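Local coordinates for Tautomerase_3 domain-containing protein (Corynebacterium halotolerans YIM 70093 = DSM 44683, PDB 7M58) that probably acts as a tautomerase-superfamily hydrolase related to cis-3-chloroacrylic acid dehalogenase, assembled as a trimer, at residues V5-A9 / G10-Q14; L51-G55 / R56-E60; T79-L82 / E83-S87; N105-P108 / G109-T113; A130-P133 / Q134-E138. All coordinates share one frame; numbering follows the deposited sequence.

Contact 1 (V5-A9 / G10-Q14); sequences VSSRA and GLIDQ
Arg8 and Leu11 meet at a flat peptide group, the Arg8 carbonyl, whose oxygen takes the N-H of Leu11 from a position tilted 27° out of the carbonyl plane (Leu11 N to Arg8 O, 2.8 Å). The CB of Leu11 rests on Arg8 O as well, at 3.3 Å. The N-H...O bond closes a type II beta turn from Arg8 to Leu11. Gly10 fills its third place, where positive phi (101°) would press a CB against the Ala9 carbonyl oxygen, so only hydrogen fits comfortably.

Beyond the turn the chain folds back along the strand. Ser7 touches Leu11 and Ile12: its CB meets Leu11 CD2 at 3.7 Å. A chi1 of 60° puts its OG between the backbone N and the carbonyl carbon, against the CG1-CD1 end of Ile12, with OG 3.4 Å from Ile12 CD1. Ile12 CD1 also reaches Val5 CG1 at 4.0 Å, the two side chains crossing at about a right angle. A small serine lets both Leu11 and Ile12 close on the strand.

Strand 2-8 runs between strands 40-46 and 63-70, and this turn leads from it into helix 14-31. Val5 and Ile12 both pack on Phe43, Val5 also on Leu24 of that helix, while Leu11 leans on Val63.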
loop_
_atom_site.group_PDB
_atom_site.type_symbol
_atom_site.label_atom_id
_atom_site.label_comp_id
_atom_site.label_asym_id
_atom_site.label_seq_id
_atom_site.Cartn_x
_atom_site.Cartn_y
_atom_site.Cartn_z
ATOM N N VAL A 5 3.863 -3.919 8.176
ATOM C CA VAL A 5 4.616 -5.160 8.311
ATOM C C VAL A 5 3.645 -6.294 8.065
ATOM O O VAL A 5 2.675 -6.453 8.813
ATOM C CB VAL A 5 5.260 -5.301 9.698
ATOM C CG1 VAL A 5 5.930 -6.649 9.812
ATOM C CG2 VAL A 5 6.229 -4.136 9.996
ATOM N N SER A 6 3.889 -7.071 7.022
ATOM C CA SER A 6 3.009 -8.170 6.661
ATOM C C SER A 6 3.700 -9.486 6.963
ATOM O O SER A 6 4.851 -9.690 6.549
ATOM C CB SER A 6 2.636 -8.112 5.178
ATOM O OG SER A 6 1.809 -6.996 4.924
ATOM N N SER A 7 2.997 -10.362 7.683
ATOM C CA SER A 7 3.487 -11.686 8.043
ATOM C C SER A 7 2.291 -12.567 8.365
ATOM O O SER A 7 1.208 -12.072 8.691
ATOM C CB SER A 7 4.434 -11.644 9.242
ATOM O OG SER A 7 3.786 -11.117 10.387
ATOM N N ARG A 8 2.504 -13.883 8.254
ATOM C CA ARG A 8 1.519 -14.865 8.704
ATOM C C ARG A 8 1.074 -14.567 10.126
ATOM O O ARG A 8 1.904 -14.410 11.025
ATOM C CB ARG A 8 2.121 -16.268 8.632
ATOM C CG ARG A 8 1.285 -17.338 9.303
ATOM C CD ARG A 8 0.261 -17.966 8.393
ATOM N NE ARG A 8 0.019 -19.365 8.764
ATOM C CZ ARG A 8 -0.854 -19.750 9.694
ATOM N NH1 ARG A 8 -1.590 -18.840 10.335
ATOM N NH2 ARG A 8 -1.008 -21.042 9.969
ATOM N N ALA A 9 -0.235 -14.442 10.319
ATOM C CA ALA A 9 -0.770 -14.299 11.666
ATOM C C ALA A 9 -0.176 -15.366 12.572
ATOM O O ALA A 9 -0.217 -16.564 12.262
ATOM C CB ALA A 9 -2.294 -14.399 11.655
ATOM N N GLY A 10 0.370 -14.924 13.698
ATOM C CA GLY A 10 1.030 -15.793 14.637
ATOM C C GLY A 10 2.539 -15.761 14.559
ATOM O O GLY A 10 3.200 -16.173 15.516
ATOM N N LEU A 11 3.104 -15.258 13.464
ATOM C CA LEU A 11 4.561 -15.220 13.377
ATOM C C LEU A 11 5.151 -14.222 14.357
ATOM O O LEU A 11 6.198 -14.485 14.958
ATOM C CB LEU A 11 5.020 -14.900 11.956
ATOM C CG LEU A 11 6.535 -14.724 11.823
ATOM C CD1 LEU A 11 7.230 -16.078 12.005
ATOM C CD2 LEU A 11 6.873 -14.123 10.461
ATOM N N ILE A 12 4.518 -13.072 14.526
ATOM C CA ILE A 12 5.046 -12.037 15.395
ATOM C C ILE A 12 4.127 -11.920 16.604
ATOM O O ILE A 12 3.041 -11.335 16.505
ATOM C CB ILE A 12 5.189 -10.701 14.660
ATOM C CG1 ILE A 12 5.897 -10.946 13.316
ATOM C CG2 ILE A 12 5.968 -9.713 15.533
ATOM C CD1 ILE A 12 6.147 -9.710 12.423
ATOM N N ASP A 13 4.555 -12.523 17.727
ATOM C CA ASP A 13 4.133 -12.225 19.105
ATOM C C ASP A 13 3.642 -10.809 19.320
ATOM O O ASP A 13 4.097 -9.885 18.643
ATOM C CB ASP A 13 5.328 -12.360 20.060
ATOM C CG ASP A 13 5.352 -13.637 20.796
ATOM O OD1 ASP A 13 4.364 -14.381 20.711
ATOM O OD2 ASP A 13 6.392 -13.907 21.441
ATOM N N GLN A 14 2.804 -10.592 20.326
ATOM C CA GLN A 14 2.566 -9.213 20.735
ATOM C C GLN A 14 3.827 -8.566 21.306
ATOM O O GLN A 14 4.062 -7.368 21.091
ATOM C CB GLN A 14 1.411 -9.127 21.724
ATOM C CG GLN A 14 1.084 -7.697 22.099
ATOM C CD GLN A 14 0.718 -6.841 20.887
ATOM O OE1 GLN A 14 -0.034 -7.263 20.012
ATOM N NE2 GLN A 14 1.262 -5.636 20.830
#

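Contact 2 (L51-G55 / R56-E60); sequences LFLAG and REAPE
Phe52 and Leu53 face Glu57 and Arg56 in a tight antiparallel beta hairpin, a small two-stranded sheet standing away from the centre of the chain and reached by the third subunit. Leu53 and Arg56 form its hydrogen-bonded pair: Leu53 N gives to Arg56 O (2.7 Å) almost in line with the carbonyl bond, whereas Arg56 N approaches Leu53 O (3.0 Å) from above the carbonyl plane. A type I' turn through Ala54 and Gly55 joins the two. Both residues have positive phi, a conformation easy for glycine and less usual for Ala54, whose CB lacks further branches. Phe52 and Glu57 make the non-hydrogen-bonded pair, and Ala58 N to Leu51 O (2.9 Å) extends the pairing.

The Phe52 ring meets the CG of Glu57 obliquely, CE2 to CG 3.7 Å, its plane 52° from that of the carboxylate. Contact is thus with the aliphatic part of the glutamate. Ala58 CB touches both leucines, 3.6 Å from Leu51 CD2 and 3.3 Å from Leu53 CD1. Leu53 CD1 also touches Pro59 CD at 3.7 Å.

In the third subunit a strand pairs antiparallel with Leu51 and Phe52, which pack on its Ile42 and Ala21. Backbone bonds therefore set the shape of the hairpin, while apolar and charged side chains alike serve the interface: Arg56 and Glu57, though exposed, pack on Leu143 and Gln14 of that third subunit.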
loop_
_atom_site.group_PDB
_atom_site.type_symbol
_atom_site.label_atom_id
_atom_site.label_comp_id
_atom_site.label_asym_id
_atom_site.label_seq_id
_atom_site.Cartn_x
_atom_site.Cartn_y
_atom_site.Cartn_z
ATOM N N LEU A 51 0.229 -16.085 1.474
ATOM C CA LEU A 51 1.493 -15.493 1.055
ATOM C C LEU A 51 2.217 -16.453 0.123
ATOM O O LEU A 51 2.475 -17.603 0.486
ATOM C CB LEU A 51 2.374 -15.170 2.266
ATOM C CG LEU A 51 3.366 -14.000 2.099
ATOM C CD1 LEU A 51 3.890 -13.516 3.453
ATOM C CD2 LEU A 51 4.523 -14.259 1.121
ATOM N N PHE A 52 2.576 -15.969 -1.057
ATOM C CA PHE A 52 3.253 -16.771 -2.063
ATOM C C PHE A 52 4.555 -16.111 -2.467
ATOM O O PHE A 52 4.629 -14.883 -2.558
ATOM C CB PHE A 52 2.381 -16.945 -3.297
ATOM C CG PHE A 52 1.151 -17.773 -3.065
ATOM C CD1 PHE A 52 0.068 -17.257 -2.363
ATOM C CD2 PHE A 52 1.047 -19.043 -3.591
ATOM C CE1 PHE A 52 -1.079 -18.008 -2.163
ATOM C CE2 PHE A 52 -0.119 -19.797 -3.397
ATOM C CZ PHE A 52 -1.170 -19.275 -2.686
ATOM N N LEU A 53 5.578 -16.942 -2.700
ATOM C CA LEU A 53 6.865 -16.540 -3.258
ATOM C C LEU A 53 7.183 -17.418 -4.457
ATOM O O LEU A 53 7.211 -18.645 -4.337
ATOM C CB LEU A 53 7.998 -16.656 -2.241
ATOM C CG LEU A 53 8.144 -15.629 -1.128
ATOM C CD1 LEU A 53 8.294 -16.252 0.212
ATOM C CD2 LEU A 53 9.421 -14.956 -1.411
ATOM N N ALA A 54 7.462 -16.787 -5.597
ATOM C CA ALA A 54 7.785 -17.503 -6.827
ATOM C C ALA A 54 6.653 -18.433 -7.225
ATOM O O ALA A 54 6.881 -19.560 -7.653
ATOM C CB ALA A 54 9.091 -18.287 -6.696
ATOM N N GLY A 55 5.421 -17.983 -7.038
ATOM C CA GLY A 55 4.288 -18.798 -7.410
ATOM C C GLY A 55 3.991 -19.942 -6.459
ATOM O O GLY A 55 3.051 -20.707 -6.708
ATOM N N ARG A 56 4.763 -20.095 -5.389
ATOM C CA ARG A 56 4.596 -21.199 -4.460
ATOM C C ARG A 56 4.386 -20.614 -3.071
ATOM O O ARG A 56 4.891 -19.530 -2.752
ATOM C CB ARG A 56 5.843 -22.120 -4.515
ATOM C CG ARG A 56 5.953 -22.865 -5.849
ATOM C CD ARG A 56 7.361 -23.402 -6.175
ATOM N NE ARG A 56 7.587 -24.819 -5.889
ATOM C CZ ARG A 56 8.509 -25.284 -5.040
ATOM N NH1 ARG A 56 9.318 -24.442 -4.405
ATOM N NH2 ARG A 56 8.648 -26.599 -4.846
ATOM N N GLU A 57 3.669 -21.352 -2.232
ATOM C CA GLU A 57 3.377 -20.871 -0.889
ATOM C C GLU A 57 4.657 -20.592 -0.125
ATOM O O GLU A 57 5.613 -21.364 -0.184
ATOM C CB GLU A 57 2.528 -21.886 -0.153
ATOM C CG GLU A 57 1.134 -22.011 -0.714
ATOM C CD GLU A 57 0.147 -22.402 0.352
ATOM O OE1 GLU A 57 -0.872 -23.042 0.003
ATOM O OE2 GLU A 57 0.413 -22.089 1.538
ATOM N N ALA A 58 4.669 -19.476 0.583
ATOM C CA ALA A 58 5.865 -19.017 1.273
ATOM C C ALA A 58 6.208 -19.886 2.484
ATOM O O ALA A 58 5.342 -20.570 3.034
ATOM C CB ALA A 58 5.660 -17.580 1.736
ATOM N N PRO A 59 7.463 -19.861 2.936
ATOM C CA PRO A 59 7.758 -20.399 4.264
ATOM C C PRO A 59 7.073 -19.543 5.312
ATOM O O PRO A 59 6.836 -18.348 5.114
ATOM C CB PRO A 59 9.283 -20.284 4.372
ATOM C CG PRO A 59 9.642 -19.165 3.443
ATOM C CD PRO A 59 8.656 -19.264 2.304
ATOM N N GLU A 60 6.773 -20.167 6.451
ATOM C CA GLU A 60 6.085 -19.455 7.523
ATOM C C GLU A 60 6.898 -18.239 7.967
ATOM O O GLU A 60 6.343 -17.157 8.199
ATOM C CB GLU A 60 5.808 -20.426 8.680
ATOM C CG GLU A 60 4.638 -20.047 9.591
ATOM C CD GLU A 60 5.073 -19.549 10.964
ATOM O OE1 GLU A 60 6.251 -19.783 11.334
ATOM O OE2 GLU A 60 4.224 -18.948 11.679
#

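Contact 3 (T79-L82 / E83-S87); sequences TDLL and EQITS
Leu81 and Ile85, one turn apart, make the apolar part of this helical contact: Ile85 CD1 lies 3.7 Å from Leu81 CG, the side chains meeting at a slant. The CG1 of Ile85 is anti to its carbonyl carbon (chi1 -73°), which sends the chain back along the helix so that CD1 also comes over the carbonyl oxygen of Leu81.

Successive backbone hydrogen bonds join residues four apart, as in any alpha helix. Glu83 N binds Thr79 O at 2.9 Å, Gln84 N binds Asp80 O, and Ile85 N binds Leu81 O at 3.0 Å.

Hydroxyl groups add a second grip. Leu82 O accepts both Thr86 N, nearly straight on, and Thr86 OG1 at 3.0 Å, which comes from above the carbonyl plane. Ser87 does likewise with Glu83 O, its N and OG arriving from opposite faces of that carbonyl. Short hydroxyl side chains suit this role, since they can turn back on the helix and satisfy themselves there. Thr79 OG1 also turns back on the helix, bonding to Ala75 O and Gln76 O.

Like charges come near each other without touching. Asp80 OD1 and Glu83 OE1 lie 4.2 Å apart with carboxylate planes 29° apart, a pairing that probably costs a little energy, perhaps eased by the exposure of Glu83.

Leu81 and Ile85 pack on Tyr3, Leu82 and Ile85 on Val102, while Glu83 meets Leu118 of the third subunit. This is an amphipathic helix in the beta-alpha-beta unit of strand 63-70, helix 75-92 and strand 100-107.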
loop_
_atom_site.group_PDB
_atom_site.type_symbol
_atom_site.label_atom_id
_atom_site.label_comp_id
_atom_site.label_asym_id
_atom_site.label_seq_id
_atom_site.Cartn_x
_atom_site.Cartn_y
_atom_site.Cartn_z
ATOM N N THR A 79 19.286 3.904 1.449
ATOM C CA THR A 79 19.798 2.537 1.358
ATOM C C THR A 79 20.281 2.052 2.721
ATOM O O THR A 79 20.179 0.869 3.044
ATOM C CB THR A 79 20.915 2.441 0.323
ATOM O OG1 THR A 79 21.913 3.413 0.649
ATOM C CG2 THR A 79 20.355 2.703 -1.106
ATOM N N ASP A 80 20.792 2.961 3.537
ATOM C CA ASP A 80 21.257 2.612 4.871
ATOM C C ASP A 80 20.080 2.146 5.719
ATOM O O ASP A 80 20.149 1.069 6.339
ATOM C CB ASP A 80 21.910 3.856 5.490
ATOM C CG ASP A 80 23.415 3.894 5.284
ATOM O OD1 ASP A 80 24.002 2.898 4.795
ATOM O OD2 ASP A 80 24.001 4.991 5.486
ATOM N N LEU A 81 18.967 2.887 5.646
ATOM C CA LEU A 81 17.737 2.477 6.318
ATOM C C LEU A 81 17.252 1.105 5.853
ATOM O O LEU A 81 16.835 0.278 6.673
ATOM C CB LEU A 81 16.655 3.518 6.085
ATOM C CG LEU A 81 15.296 3.383 6.799
ATOM C CD1 LEU A 81 15.398 3.614 8.292
ATOM C CD2 LEU A 81 14.280 4.338 6.203
ATOM N N LEU A 82 17.339 0.823 4.551
ATOM C CA LEU A 82 16.899 -0.473 4.047
ATOM C C LEU A 82 17.773 -1.593 4.583
ATOM O O LEU A 82 17.267 -2.598 5.090
ATOM C CB LEU A 82 16.907 -0.491 2.519
ATOM C CG LEU A 82 15.673 0.019 1.771
ATOM C CD1 LEU A 82 16.075 0.563 0.441
ATOM C CD2 LEU A 82 14.696 -1.132 1.575
ATOM N N GLU A 83 19.093 -1.447 4.465
ATOM C CA GLU A 83 19.982 -2.510 4.909
ATOM C C GLU A 83 19.847 -2.752 6.406
ATOM O O GLU A 83 19.876 -3.898 6.869
ATOM C CB GLU A 83 21.412 -2.159 4.541
ATOM C CG GLU A 83 21.627 -2.030 3.052
ATOM C CD GLU A 83 23.095 -1.842 2.682
ATOM O OE1 GLU A 83 23.782 -1.019 3.332
ATOM O OE2 GLU A 83 23.565 -2.530 1.751
ATOM N N GLN A 84 19.664 -1.688 7.177
ATOM C CA GLN A 84 19.576 -1.857 8.616
ATOM C C GLN A 84 18.234 -2.458 9.038
ATOM O O GLN A 84 18.178 -3.201 10.032
ATOM C CB GLN A 84 19.827 -0.515 9.280
ATOM C CG GLN A 84 21.287 -0.086 9.163
ATOM C CD GLN A 84 21.688 0.937 10.217
ATOM O OE1 GLN A 84 20.982 1.139 11.212
ATOM N NE2 GLN A 84 22.787 1.645 9.961
ATOM N N ILE A 85 17.152 -2.158 8.308
ATOM C CA ILE A 85 15.864 -2.778 8.607
ATOM C C ILE A 85 15.915 -4.271 8.321
ATOM O O ILE A 85 15.496 -5.094 9.140
ATOM C CB ILE A 85 14.739 -2.092 7.815
ATOM C CG1 ILE A 85 14.459 -0.718 8.420
ATOM C CG2 ILE A 85 13.481 -2.945 7.812
ATOM C CD1 ILE A 85 13.614 0.184 7.538
ATOM N N THR A 86 16.426 -4.647 7.148
ATOM C CA THR A 86 16.591 -6.062 6.828
ATOM C C THR A 86 17.436 -6.747 7.883
ATOM O O THR A 86 17.105 -7.849 8.329
ATOM C CB THR A 86 17.214 -6.246 5.432
ATOM O OG1 THR A 86 16.495 -5.448 4.475
ATOM C CG2 THR A 86 17.219 -7.706 4.998
ATOM N N SER A 87 18.482 -6.066 8.354
ATOM C CA SER A 87 19.424 -6.708 9.266
ATOM C C SER A 87 18.839 -6.854 10.665
ATOM O O SER A 87 18.770 -7.960 11.209
ATOM C CB SER A 87 20.710 -5.886 9.329
ATOM O OG SER A 87 21.516 -6.115 8.195
#

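Contact 4 (N105-P108 / G109-T113); sequences NEIP and GENMT
Pro108 and Asn111 meet twice, through a backbone bond and through their side chains. In the first kind of interaction, Asn111 N donates to Pro108 O at 3.0 Å, coming from well above the carbonyl plane with a bent N-H...O angle of 146°. Met112 N repeats the step to Gly109 O at 2.9 Å. Together they wind residues 109-110 into a short 3-10 segment. Gly109 is buried, and lacking a side chain it fits the close-packed start of the turn.

Contacts with the proline ring form a second group. Pro108 CG rests against the flat amide of Asn111, 3.6 Å from each of its CG, OD1 and ND2, and so lies over the amide rather than at one end. The amide nitrogen ND2 bonds to Glu106 OE1 of the second subunit, which helps to fix its rotation. At CB of the same ring, the Glu110 chain bends at chi2 (-93°) and brings CD to 3.7 Å from Pro108 CB, the carboxylate lying alongside.

Apolar packing completes the set: Ile107 CG2 touches Met112 CG at 3.9 Å, joining strand 100-107 to the segment beyond the turn. The Met112 side chain is about 4 Å from a bound sulfate ion, probably from the crystallisation liquor.

Met112 and Thr113 pair antiparallel with a strand of the second subunit. The turn therefore carries the chain from the central sheet into the hairpin of strands 112-114 and 117-118 that joins subunits, as in trimeric members of the tautomerase superfamily.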
loop_
_atom_site.group_PDB
_atom_site.type_symbol
_atom_site.label_atom_id
_atom_site.label_comp_id
_atom_site.label_asym_id
_atom_site.label_seq_id
_atom_site.Cartn_x
_atom_site.Cartn_y
_atom_site.Cartn_z
ATOM N N ASN A 105 8.591 3.289 -0.408
ATOM C CA ASN A 105 7.905 4.186 -1.322
ATOM C C ASN A 105 8.065 5.589 -0.764
ATOM O O ASN A 105 7.911 5.798 0.441
ATOM C CB ASN A 105 6.415 3.833 -1.483
ATOM C CG ASN A 105 5.683 4.726 -2.507
ATOM O OD1 ASN A 105 6.121 4.872 -3.644
ATOM N ND2 ASN A 105 4.570 5.334 -2.090
ATOM N N GLU A 106 8.377 6.543 -1.625
ATOM C CA GLU A 106 8.711 7.895 -1.204
ATOM C C GLU A 106 7.583 8.825 -1.583
ATOM O O GLU A 106 7.120 8.816 -2.728
ATOM C CB GLU A 106 9.981 8.385 -1.867
ATOM C CG GLU A 106 11.209 7.789 -1.324
ATOM C CD GLU A 106 12.404 8.246 -2.110
ATOM O OE1 GLU A 106 12.837 9.411 -1.920
ATOM O OE2 GLU A 106 12.884 7.427 -2.943
ATOM N N ILE A 107 7.107 9.612 -0.637
ATOM C CA ILE A 107 6.007 10.425 -1.104
ATOM C C ILE A 107 6.296 11.846 -0.603
ATOM O O ILE A 107 6.946 11.997 0.437
ATOM C CB ILE A 107 4.676 9.792 -0.688
ATOM C CG1 ILE A 107 3.808 10.072 -1.910
ATOM C CG2 ILE A 107 3.970 10.540 0.444
ATOM C CD1 ILE A 107 2.674 9.329 -1.950
ATOM N N PRO A 108 5.966 12.902 -1.347
ATOM C CA PRO A 108 6.235 14.255 -0.843
ATOM C C PRO A 108 5.549 14.516 0.492
ATOM O O PRO A 108 4.487 13.969 0.792
ATOM C CB PRO A 108 5.676 15.161 -1.947
ATOM C CG PRO A 108 4.921 14.254 -2.871
ATOM C CD PRO A 108 5.504 12.919 -2.738
ATOM N N GLY A 109 6.205 15.337 1.317
ATOM C CA GLY A 109 5.663 15.666 2.627
ATOM C C GLY A 109 4.306 16.345 2.562
ATOM O O GLY A 109 3.431 16.074 3.383
ATOM N N GLU A 110 4.120 17.258 1.606
ATOM C CA GLU A 110 2.814 17.897 1.456
ATOM C C GLU A 110 1.704 16.917 1.116
ATOM O O GLU A 110 0.529 17.298 1.195
ATOM C CB GLU A 110 2.843 19.010 0.400
ATOM C CG GLU A 110 3.204 18.581 -1.008
ATOM C CD GLU A 110 4.703 18.717 -1.327
ATOM O OE1 GLU A 110 5.029 18.960 -2.520
ATOM O OE2 GLU A 110 5.549 18.586 -0.405
ATOM N N ASN A 111 2.036 15.676 0.757
ATOM C CA ASN A 111 1.035 14.641 0.542
ATOM C C ASN A 111 0.763 13.834 1.803
ATOM O O ASN A 111 0.263 12.712 1.723
ATOM C CB ASN A 111 1.457 13.719 -0.607
ATOM C CG ASN A 111 1.490 14.429 -1.962
ATOM O OD1 ASN A 111 1.659 15.642 -2.048
ATOM N ND2 ASN A 111 1.347 13.660 -3.024
ATOM N N MET A 112 1.098 14.370 2.969
ATOM C CA MET A 112 0.866 13.674 4.221
ATOM C C MET A 112 0.321 14.646 5.250
ATOM O O MET A 112 0.806 15.778 5.345
ATOM C CB MET A 112 2.142 13.051 4.774
ATOM C CG MET A 112 2.773 12.068 3.855
ATOM S SD MET A 112 4.003 11.030 4.662
ATOM C CE MET A 112 5.136 12.169 5.290
ATOM N N THR A 113 -0.702 14.222 5.987
ATOM C CA THR A 113 -1.068 14.857 7.245
ATOM C C THR A 113 -0.751 13.873 8.360
ATOM O O THR A 113 -0.991 12.671 8.231
ATOM C CB THR A 113 -2.548 15.282 7.336
ATOM O OG1 THR A 113 -3.407 14.131 7.290
ATOM C CG2 THR A 113 -2.918 16.249 6.242
#

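Contact 5 (A130-P133 / Q134-E138); sequences ATLP and QSLQE
Pro133, Leu136 and Gln137 carry this helix start. Pro133 stands at the N-cap position, and its carbonyl oxygen takes the N-H of Gln137 (Gln137 N to Pro133 O, 2.8 Å), lying in the carbonyl plane: the first full turn of helix 134-142. Proline suits the site because its missing N-H costs nothing ahead of a helix. Its ring lies beside Leu136, both pointing the same way, with Pro133 CG 4.0 Å from Leu136 CB.

Leu136 turns back toward the preceding loop. With CG anti to the backbone N (chi1 -174°), its CD2 reaches Leu132, 3.9 Å from CD1 and 4.0 Å from CB of that residue. The two leucines meet at an angle, branch against branch, and are the buried pair of the contact.

Gln137 extends along the other flank. Its CD passes 3.7 Å from Leu132 O, and NE2 comes to 3.5 Å from Ala130 CA. The amide does not end there: NE2 donates to the backbone oxygen of Phe129, so the long polar chain of Gln137 reaches across the loop and is held at its end.

That bond ties helix 134-142 to Phe129 of helix 125-129. Leu136 also packs on Glu98 of the second subunit.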
loop_
_atom_site.group_PDB
_atom_site.type_symbol
_atom_site.label_atom_id
_atom_site.label_comp_id
_atom_site.label_asym_id
_atom_site.label_seq_id
_atom_site.Cartn_x
_atom_site.Cartn_y
_atom_site.Cartn_z
ATOM N N ALA A 130 7.340 24.383 15.409
ATOM C CA ALA A 130 7.045 25.697 15.982
ATOM C C ALA A 130 5.714 26.277 15.503
ATOM O O ALA A 130 5.262 27.287 16.062
ATOM C CB ALA A 130 8.187 26.674 15.693
ATOM N N THR A 131 5.100 25.683 14.472
ATOM C CA THR A 131 3.777 26.068 13.987
ATOM C C THR A 131 2.642 25.371 14.733
ATOM O O THR A 131 1.501 25.831 14.661
ATOM C CB THR A 131 3.672 25.778 12.484
ATOM O OG1 THR A 131 4.809 26.339 11.817
ATOM C CG2 THR A 131 2.430 26.410 11.877
ATOM N N LEU A 132 2.905 24.277 15.442
ATOM C CA LEU A 132 1.818 23.566 16.087
ATOM C C LEU A 132 1.270 24.365 17.272
ATOM O O LEU A 132 1.974 25.185 17.866
ATOM C CB LEU A 132 2.268 22.170 16.520
ATOM C CG LEU A 132 2.939 21.356 15.407
ATOM C CD1 LEU A 132 3.263 19.957 15.840
ATOM C CD2 LEU A 132 2.020 21.297 14.189
ATOM N N PRO A 133 0.001 24.161 17.621
ATOM C CA PRO A 133 -0.508 24.747 18.869
ATOM C C PRO A 133 0.252 24.228 20.080
ATOM O O PRO A 133 0.631 23.055 20.150
ATOM C CB PRO A 133 -1.984 24.322 18.898
ATOM C CG PRO A 133 -2.111 23.242 17.841
ATOM C CD PRO A 133 -1.070 23.558 16.810
ATOM N N GLN A 134 0.418 25.121 21.061
ATOM C CA GLN A 134 1.268 24.856 22.212
ATOM C C GLN A 134 0.890 23.557 22.933
ATOM O O GLN A 134 1.763 22.868 23.478
ATOM C CB GLN A 134 1.225 26.053 23.159
ATOM C CG GLN A 134 2.135 25.879 24.361
ATOM C CD GLN A 134 2.546 27.192 24.987
ATOM O OE1 GLN A 134 1.863 27.707 25.879
ATOM N NE2 GLN A 134 3.656 27.749 24.517
ATOM N N SER A 135 -0.396 23.222 22.980
ATOM C CA SER A 135 -0.800 22.000 23.664
ATOM C C SER A 135 -0.373 20.779 22.858
ATOM O O SER A 135 -0.007 19.747 23.422
ATOM C CB SER A 135 -2.311 21.974 23.898
ATOM O OG SER A 135 -3.014 22.361 22.730
ATOM N N LEU A 136 -0.436 20.869 21.533
ATOM C CA LEU A 136 0.110 19.798 20.708
ATOM C C LEU A 136 1.622 19.729 20.831
ATOM O O LEU A 136 2.201 18.637 20.833
ATOM C CB LEU A 136 -0.297 19.995 19.247
ATOM C CG LEU A 136 0.079 18.864 18.286
ATOM C CD1 LEU A 136 -0.493 17.531 18.745
ATOM C CD2 LEU A 136 -0.379 19.198 16.851
ATOM N N GLN A 137 2.275 20.885 20.978
ATOM C CA GLN A 137 3.727 20.911 21.128
ATOM C C GLN A 137 4.180 20.083 22.318
ATOM O O GLN A 137 5.199 19.377 22.243
ATOM C CB GLN A 137 4.220 22.350 21.259
ATOM C CG GLN A 137 4.314 23.084 19.948
ATOM C CD GLN A 137 4.881 24.478 20.096
ATOM O OE1 GLN A 137 4.750 25.111 21.130
ATOM N NE2 GLN A 137 5.545 24.948 19.063
ATOM N N GLU A 138 3.455 20.171 23.432
ATOM C CA GLU A 138 3.942 19.536 24.642
ATOM C C GLU A 138 3.509 18.074 24.783
ATOM O O GLU A 138 4.190 17.305 25.464
ATOM C CB GLU A 138 3.564 20.389 25.855
ATOM C CG GLU A 138 4.229 21.801 25.782
ATOM C CD GLU A 138 5.763 21.773 25.434
ATOM O OE1 GLU A 138 6.547 21.196 26.232
ATOM O OE2 GLU A 138 6.177 22.335 24.373
#

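How the contacts relate
Contacts 1, 3 and 4 involve the central sheet and its helices. Contact 1 turns strand 2-8 toward its helix, contact 3 lies within helix 75-92, and contact 4 leaves strand 100-107, which follows that helix. Contact 4 is the most buried and the one most engaged with other subunits. Contacts 2 and 5 lie farther out, on opposite sides of the chain's centre, their own centres about 47 Å apart. Only contacts 1 and 2 touch, where Leu11 and Arg8 pack on Glu60. The chemistry follows place: glycine-bearing turns reverse the chain in contacts 1 and 2, regular helix bonds dominate contact 3, and proline begins a turn or helix in contacts 4 and 5.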